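Local coordinates for protein export chaperone SatS (Mycobacterium tuberculosis H37Rv, PDB 6DNM) that acts as a chaperone for the SecA2 protein export pathway, the crystallised part being its C-terminal domain, at residues V91-D95 with D96-V100; V124-L127 with R128-D132; R57-A60 with R61-D65. One frame throughout, in Å; residues are numbered along the deposited sequence.

Overall arrangement
Contact 1 is the turn leading into strand 98-100, and contacts 2 and 3 are stretches of helices 117-134 and 56-63. Contact 1 touches both of the others. Near its strand end Tyr99 OH lies 2.6 Å from Glu125 OE2, a probable hydrogen bond, and Tyr99 CD1 packs 3.6 Å from Leu126 CB of contact 2. At its other end Val91 CG1 rests 4.0 Å from Leu59 CD2 of contact 3. Centre to centre, contact 1 is about 15 Å from contact 2 and 18 Å from contact 3, whereas contacts 2 and 3 stay about 13 Å apart at their nearest atoms.

Contact 1. Residues V91-D95 with D96-V100; sequences VAVTD and DNVYV
Thr94 and Asp96 are joined by a short side-chain hydrogen bond, Thr94 OG1 giving its proton to Asp96 OD2 at 2.6 Å. The two side chains run alongside each other and point the same way. Both have a first torsion of 59°, which sets Thr94 OG1 and Asp96 CG between the backbone N and the carbonyl carbon and brings hydroxyl and carboxylate together on one flank of the turn. The hydroxyl meets OD2 on its syn side, yet well out of the carboxylate plane. Asp95 points away from residues 96-100, its CG beside its own backbone N; Asp95 OD1 lies 6.7 Å from Asp96 OD2, so any repulsion between the two acids is probably modest. Behind these side chains the backbone makes a type I beta turn over Thr94-Asn97, closed by Asn97 N to Thr94 O at 2.9 Å, with the donor above the carbonyl plane. A weak bond from Val98 N to Asp95 O, 3.4 Å, carries the curl one residue further, and the chain then enters strand 98-100, an edge strand of a mixed sheet that pairs with strand 19-24. Water 1 bridges the mouth of the turn, accepting from Thr94 N at 2.9 Å and from Asn97 ND2 at 2.8 Å; the other end of the amide, OD1, takes a weak hydrogen bond from Arg34. The apolar flank belongs to two valines. Val93 CG1 reaches across to Asn97 O at 3.4 Å and to Val98 CG2 at 4.1 Å, while Val93 also touches Pro20 and Val98 touches Gln22, both on strand 19-24.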
loop_
_atom_site.group_PDB
_atom_site.type_symbol
_atom_site.label_atom_id
_atom_site.label_comp_id
_atom_site.label_asym_id
_atom_site.label_seq_id
_atom_site.Cartn_x
_atom_site.Cartn_y
_atom_site.Cartn_z
ATOM N N VAL A 91 9.473 -8.753 12.067
ATOM C CA VAL A 91 8.761 -8.148 10.951
ATOM C C VAL A 91 9.572 -8.395 9.690
ATOM O O VAL A 91 10.769 -8.091 9.632
ATOM C CB VAL A 91 8.525 -6.653 11.194
ATOM C CG1 VAL A 91 7.733 -6.052 10.045
ATOM C CG2 VAL A 91 7.795 -6.455 12.508
ATOM N N ALA A 92 8.930 -8.987 8.692
ATOM C CA ALA A 92 9.573 -9.314 7.431
ATOM C C ALA A 92 8.572 -9.039 6.327
ATOM O O ALA A 92 7.418 -9.464 6.420
ATOM C CB ALA A 92 9.975 -10.793 7.408
ATOM N N VAL A 93 9.007 -8.315 5.300
ATOM C CA VAL A 93 8.174 -7.973 4.154
ATOM C C VAL A 93 8.640 -8.814 2.972
ATOM O O VAL A 93 9.818 -8.775 2.601
ATOM C CB VAL A 93 8.266 -6.471 3.829
ATOM C CG1 VAL A 93 7.403 -6.129 2.629
ATOM C CG2 VAL A 93 7.877 -5.632 5.042
ATOM N N THR A 94 7.724 -9.574 2.381
ATOM C CA THR A 94 8.076 -10.328 1.184
ATOM C C THR A 94 8.098 -9.408 -0.036
ATOM O O THR A 94 7.539 -8.307 -0.029
ATOM C CB THR A 94 7.108 -11.489 0.960
ATOM O OG1 THR A 94 5.780 -10.974 0.832
ATOM C CG2 THR A 94 7.155 -12.465 2.138
ATOM N N ASP A 95 8.760 -9.878 -1.097
ATOM C CA ASP A 95 9.036 -9.016 -2.245
ATOM C C ASP A 95 7.757 -8.546 -2.927
ATOM O O ASP A 95 7.725 -7.446 -3.494
ATOM C CB ASP A 95 9.927 -9.733 -3.259
ATOM C CG ASP A 95 11.373 -9.882 -2.786
ATOM O OD1 ASP A 95 11.727 -9.366 -1.702
ATOM O OD2 ASP A 95 12.167 -10.512 -3.518
ATOM N N ASP A 96 6.698 -9.355 -2.874
ATOM C CA ASP A 96 5.411 -9.005 -3.468
ATOM C C ASP A 96 4.627 -7.994 -2.642
ATOM O O ASP A 96 3.566 -7.541 -3.087
ATOM C CB ASP A 96 4.565 -10.261 -3.705
ATOM C CG ASP A 96 4.308 -11.031 -2.432
ATOM O OD1 ASP A 96 3.142 -11.388 -2.174
ATOM O OD2 ASP A 96 5.274 -11.265 -1.678
ATOM N N ASN A 97 5.125 -7.634 -1.461
ATOM C CA ASN A 97 4.490 -6.639 -0.606
ATOM C C ASN A 97 5.320 -5.367 -0.504
ATOM O O ASN A 97 5.194 -4.609 0.470
ATOM C CB ASN A 97 4.185 -7.239 0.765
ATOM C CG ASN A 97 3.042 -8.202 0.708
ATOM O OD1 ASN A 97 2.071 -7.958 0.006
ATOM N ND2 ASN A 97 3.155 -9.316 1.418
ATOM N N VAL A 98 6.154 -5.122 -1.510
ATOM C CA VAL A 98 6.954 -3.910 -1.632
ATOM C C VAL A 98 6.268 -3.005 -2.650
ATOM O O VAL A 98 6.112 -3.374 -3.818
ATOM C CB VAL A 98 8.392 -4.255 -2.052
ATOM C CG1 VAL A 98 9.161 -3.009 -2.439
ATOM C CG2 VAL A 98 9.099 -4.993 -0.924
ATOM N N TYR A 99 5.853 -1.821 -2.214
ATOM C CA TYR A 99 5.090 -0.898 -3.039
ATOM C C TYR A 99 5.846 0.414 -3.159
ATOM O O TYR A 99 6.170 1.038 -2.150
ATOM C CB TYR A 99 3.737 -0.642 -2.389
ATOM C CG TYR A 99 2.878 -1.873 -2.273
ATOM C CD1 TYR A 99 2.266 -2.421 -3.391
ATOM C CD2 TYR A 99 2.689 -2.505 -1.046
ATOM C CE1 TYR A 99 1.467 -3.550 -3.295
ATOM C CE2 TYR A 99 1.887 -3.639 -0.939
ATOM C CZ TYR A 99 1.279 -4.153 -2.073
ATOM O OH TYR A 99 0.482 -5.276 -1.981
ATOM N N VAL A 100 6.117 0.847 -4.384
ATOM C CA VAL A 100 6.986 1.997 -4.624
ATOM C C VAL A 100 6.203 3.034 -5.412
ATOM O O VAL A 100 5.883 2.820 -6.590
ATOM C CB VAL A 100 8.273 1.600 -5.370
ATOM C CG1 VAL A 100 9.186 2.813 -5.562
ATOM C CG2 VAL A 100 8.993 0.499 -4.622
HETATM O O HOH W 1 5.015 -9.370 3.521
#

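Contact 2. Residues V124-L127 with R128-D132; sequences VELL and RDIGD
The carboxylate of Asp129 has Glu125 O over one face, 3.5 Å from Asp129 CG and at similar distances from both carboxylate oxygens. Asp129 OD2 is hydrogen-bonded to Tyr36 OH, with Arg34 as a long, weak ion partner. The guanidinium of Arg128 is approached obliquely by Val124 CG1, 4.1 Å from Arg128 NE; the two side chains lie alongside each other. Chi1 (-61°) sets Arg128 CG 3.1 Å from Val124 O; the bend at chi2 (-104°) then turns the rest toward Asp140, which NH1 meets in a salt bridge. On the buried flank Leu126 and Ile130 meet at a slant, CG of the leucine 3.8 Å from CD1 of the isoleucine. Leu126 CG lies anti to its backbone N (chi1 174°), which carries the isobutyl group along the helix to Ile130. Leu127 faces helix 170-185 at Trp176, Leu179 and Val183; Ile130 shares Val183. Four successive i to i+4 bonds hold the frame, among them Ile130 N to Leu126 O at 2.8 Å, nearly straight with the carbonyl. This is a regular stretch of alpha helix within 117-134, its apolar side packed on helix 170-185, with Glu125 and Asp129 bonded to Tyr99 and Tyr36 of the four-stranded mixed sheet.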
loop_
_atom_site.group_PDB
_atom_site.type_symbol
_atom_site.label_atom_id
_atom_site.label_comp_id
_atom_site.label_asym_id
_atom_site.label_seq_id
_atom_site.Cartn_x
_atom_site.Cartn_y
_atom_site.Cartn_z
ATOM N N VAL A 124 -0.602 0.276 -8.283
ATOM C CA VAL A 124 -2.050 0.307 -8.450
ATOM C C VAL A 124 -2.724 -0.671 -7.499
ATOM O O VAL A 124 -3.790 -0.379 -6.953
ATOM C CB VAL A 124 -2.417 0.054 -9.923
ATOM C CG1 VAL A 124 -3.912 -0.190 -10.083
ATOM C CG2 VAL A 124 -1.987 1.244 -10.761
ATOM N N GLU A 125 -2.110 -1.835 -7.271
ATOM C CA GLU A 125 -2.625 -2.767 -6.274
ATOM C C GLU A 125 -2.755 -2.095 -4.907
ATOM O O GLU A 125 -3.811 -2.162 -4.269
ATOM C CB GLU A 125 -1.708 -3.987 -6.211
ATOM C CG GLU A 125 -2.055 -4.983 -5.138
ATOM C CD GLU A 125 -1.115 -6.170 -5.157
ATOM O OE1 GLU A 125 -1.093 -6.901 -6.172
ATOM O OE2 GLU A 125 -0.397 -6.368 -4.158
ATOM N N LEU A 126 -1.708 -1.396 -4.463
ATOM C CA LEU A 126 -1.785 -0.699 -3.178
ATOM C C LEU A 126 -2.826 0.412 -3.213
ATOM O O LEU A 126 -3.607 0.568 -2.269
ATOM C CB LEU A 126 -0.424 -0.105 -2.819
ATOM C CG LEU A 126 -0.433 0.779 -1.567
ATOM C CD1 LEU A 126 -0.668 -0.034 -0.292
ATOM C CD2 LEU A 126 0.862 1.568 -1.484
ATOM N N LEU A 127 -2.838 1.202 -4.288
ATOM C CA LEU A 127 -3.767 2.326 -4.380
ATOM C C LEU A 127 -5.213 1.861 -4.267
ATOM O O LEU A 127 -6.016 2.466 -3.548
ATOM C CB LEU A 127 -3.567 3.047 -5.708
ATOM C CG LEU A 127 -2.266 3.810 -5.882
ATOM C CD1 LEU A 127 -2.194 4.417 -7.266
ATOM C CD2 LEU A 127 -2.215 4.865 -4.847
ATOM N N ARG A 128 -5.571 0.796 -4.989
ATOM C CA ARG A 128 -6.936 0.285 -4.911
ATOM C C ARG A 128 -7.258 -0.183 -3.500
ATOM O O ARG A 128 -8.363 0.055 -2.998
ATOM C CB ARG A 128 -7.131 -0.857 -5.907
ATOM C CG ARG A 128 -6.909 -0.468 -7.347
ATOM C CD ARG A 128 -8.205 -0.327 -8.060
ATOM N NE ARG A 128 -8.014 -0.201 -9.500
ATOM C CZ ARG A 128 -8.821 0.497 -10.287
ATOM N NH1 ARG A 128 -9.863 1.135 -9.762
ATOM N NH2 ARG A 128 -8.586 0.554 -11.589
ATOM N N ASP A 129 -6.298 -0.842 -2.839
ATOM C CA ASP A 129 -6.521 -1.278 -1.462
ATOM C C ASP A 129 -6.718 -0.085 -0.534
ATOM O O ASP A 129 -7.582 -0.116 0.346
ATOM C CB ASP A 129 -5.335 -2.112 -0.981
ATOM C CG ASP A 129 -5.372 -3.547 -1.475
ATOM O OD1 ASP A 129 -6.379 -3.968 -2.072
ATOM O OD2 ASP A 129 -4.373 -4.260 -1.247
ATOM N N ILE A 130 -5.921 0.973 -0.706
ATOM C CA ILE A 130 -6.076 2.158 0.138
ATOM C C ILE A 130 -7.422 2.815 -0.117
ATOM O O ILE A 130 -8.116 3.229 0.821
ATOM C CB ILE A 130 -4.919 3.148 -0.091
ATOM C CG1 ILE A 130 -3.597 2.559 0.396
ATOM C CG2 ILE A 130 -5.205 4.486 0.598
ATOM C CD1 ILE A 130 -2.432 3.524 0.217
ATOM N N GLY A 131 -7.812 2.939 -1.386
ATOM C CA GLY A 131 -9.112 3.510 -1.688
ATOM C C GLY A 131 -10.248 2.710 -1.082
ATOM O O GLY A 131 -11.189 3.276 -0.517
ATOM N N ASP A 132 -10.165 1.379 -1.167
ATOM C CA ASP A 132 -11.217 0.543 -0.603
ATOM C C ASP A 132 -11.262 0.676 0.915
ATOM O O ASP A 132 -12.339 0.832 1.504
ATOM C CB ASP A 132 -10.988 -0.918 -0.997
ATOM C CG ASP A 132 -11.205 -1.175 -2.484
ATOM O OD1 ASP A 132 -11.617 -0.252 -3.222
ATOM O OD2 ASP A 132 -10.951 -2.317 -2.921
#

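Contact 3. Residues R57-A60 with R61-D65; sequences RALA and RYLAD
Leu59 and Leu63 make the tight part of this stretch of helix. The terminal methyls Leu59 CD1 and Leu63 CD1 stand 3.7 Å apart, the two side chains set at an angle to one another. The torsions explain the meeting: Leu59 sends CG anti to its backbone N (chi1 174°), onward along the helix, whereas Leu63 holds CG beside its own N (chi1 -65°), back over the preceding turn, where it comes within 3.3 Å of Leu59 O. Around them this flank is closed by Leu44 and Phe53 against Leu59, and by Leu89 with Tyr77 and Ile80 of helix 77-86 against Leu63. Tyr62 leaves the backbone on another side, stacking its ring on His67 and meeting Phe53 at a slanted angle. The arginine side is looser. Arg57 and Arg61 are exposed, their NE atoms 5.6 Å apart; only the root of Arg61 is tied to the turn, its CG 3.3 Å from Arg57 O, and the rest bends off at chi2 (-75°). The backbone loosens separately, toward the C-terminal end. Arg61 N to Arg57 O (2.9 Å) and Leu63 N to Leu59 O (3.0 Å) are sound i to i+4 bonds, but Ala64 N to Ala60 O is weak at 3.2 Å; Ala64 N bonds in addition to Arg61 O, and Asp65 N to Tyr62 O, both i to i+3. Residues 57-63 are an amphipathic stretch of alpha helix, with Leu63 packed on helix 77-86, Leu59 on Leu44 and Phe53, and arginines at i and i+4 facing solvent.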
loop_
_atom_site.group_PDB
_atom_site.type_symbol
_atom_site.label_atom_id
_atom_site.label_comp_id
_atom_site.label_asym_id
_atom_site.label_seq_id
_atom_site.Cartn_x
_atom_site.Cartn_y
_atom_site.Cartn_z
ATOM N N ARG A 57 11.389 -1.703 13.750
ATOM C CA ARG A 57 11.437 -1.629 15.209
ATOM C C ARG A 57 10.297 -0.777 15.755
ATOM O O ARG A 57 9.674 -1.131 16.763
ATOM C CB ARG A 57 12.787 -1.079 15.676
ATOM C CG ARG A 57 12.941 -1.020 17.195
ATOM C CD ARG A 57 14.396 -0.818 17.630
ATOM N NE ARG A 57 14.754 0.597 17.730
ATOM C CZ ARG A 57 15.941 1.038 18.137
ATOM N NH1 ARG A 57 16.888 0.173 18.486
ATOM N NH2 ARG A 57 16.186 2.343 18.202
ATOM N N ALA A 58 10.014 0.353 15.103
ATOM C CA ALA A 58 8.926 1.207 15.557
ATOM C C ALA A 58 7.594 0.476 15.466
ATOM O O ALA A 58 6.765 0.567 16.377
ATOM C CB ALA A 58 8.909 2.502 14.740
ATOM N N LEU A 59 7.372 -0.252 14.365
ATOM C CA LEU A 59 6.160 -1.051 14.218
ATOM C C LEU A 59 6.062 -2.108 15.315
ATOM O O LEU A 59 5.010 -2.276 15.941
ATOM C CB LEU A 59 6.150 -1.684 12.824
ATOM C CG LEU A 59 5.034 -2.687 12.492
ATOM C CD1 LEU A 59 3.645 -2.127 12.804
ATOM C CD2 LEU A 59 5.132 -3.153 11.031
ATOM N N ALA A 60 7.161 -2.817 15.582
ATOM C CA ALA A 60 7.150 -3.837 16.627
ATOM C C ALA A 60 6.856 -3.233 17.997
ATOM O O ALA A 60 6.142 -3.840 18.807
ATOM C CB ALA A 60 8.479 -4.591 16.634
ATOM N N ARG A 61 7.395 -2.038 18.279
ATOM C CA ARG A 61 7.110 -1.377 19.554
ATOM C C ARG A 61 5.629 -1.061 19.684
ATOM O O ARG A 61 5.033 -1.251 20.751
ATOM C CB ARG A 61 7.899 -0.074 19.656
ATOM C CG ARG A 61 9.351 -0.251 19.961
ATOM C CD ARG A 61 9.549 -0.621 21.386
ATOM N NE ARG A 61 10.969 -0.755 21.673
ATOM C CZ ARG A 61 11.474 -1.705 22.445
ATOM N NH1 ARG A 61 10.669 -2.601 22.995
ATOM N NH2 ARG A 61 12.778 -1.758 22.656
ATOM N N TYR A 62 5.028 -0.552 18.608
ATOM C CA TYR A 62 3.605 -0.253 18.617
ATOM C C TYR A 62 2.785 -1.513 18.865
ATOM O O TYR A 62 1.836 -1.501 19.661
ATOM C CB TYR A 62 3.232 0.383 17.278
ATOM C CG TYR A 62 1.768 0.719 17.127
ATOM C CD1 TYR A 62 1.275 1.954 17.524
ATOM C CD2 TYR A 62 0.878 -0.197 16.567
ATOM C CE1 TYR A 62 -0.066 2.268 17.380
ATOM C CE2 TYR A 62 -0.466 0.102 16.426
ATOM C CZ TYR A 62 -0.935 1.338 16.831
ATOM O OH TYR A 62 -2.277 1.638 16.687
ATOM N N LEU A 63 3.154 -2.618 18.211
ATOM C CA LEU A 63 2.397 -3.859 18.319
ATOM C C LEU A 63 2.518 -4.508 19.693
ATOM O O LEU A 63 1.709 -5.379 20.020
ATOM C CB LEU A 63 2.830 -4.838 17.223
ATOM C CG LEU A 63 2.534 -4.393 15.791
ATOM C CD1 LEU A 63 3.304 -5.253 14.791
ATOM C CD2 LEU A 63 1.033 -4.450 15.533
ATOM N N ALA A 64 3.499 -4.100 20.501
ATOM C CA ALA A 64 3.607 -4.588 21.873
ATOM C C ALA A 64 2.586 -3.952 22.800
ATOM O O ALA A 64 2.345 -4.485 23.890
ATOM C CB ALA A 64 5.004 -4.312 22.429
ATOM N N ASP A 65 2.001 -2.826 22.409
ATOM C CA ASP A 65 1.075 -2.106 23.268
ATOM C C ASP A 65 -0.356 -2.523 22.965
ATOM O O ASP A 65 -0.680 -2.944 21.853
ATOM C CB ASP A 65 1.214 -0.599 23.055
ATOM C CG ASP A 65 2.467 -0.037 23.678
ATOM O OD1 ASP A 65 2.949 -0.637 24.658
ATOM O OD2 ASP A 65 2.970 1.000 23.197
#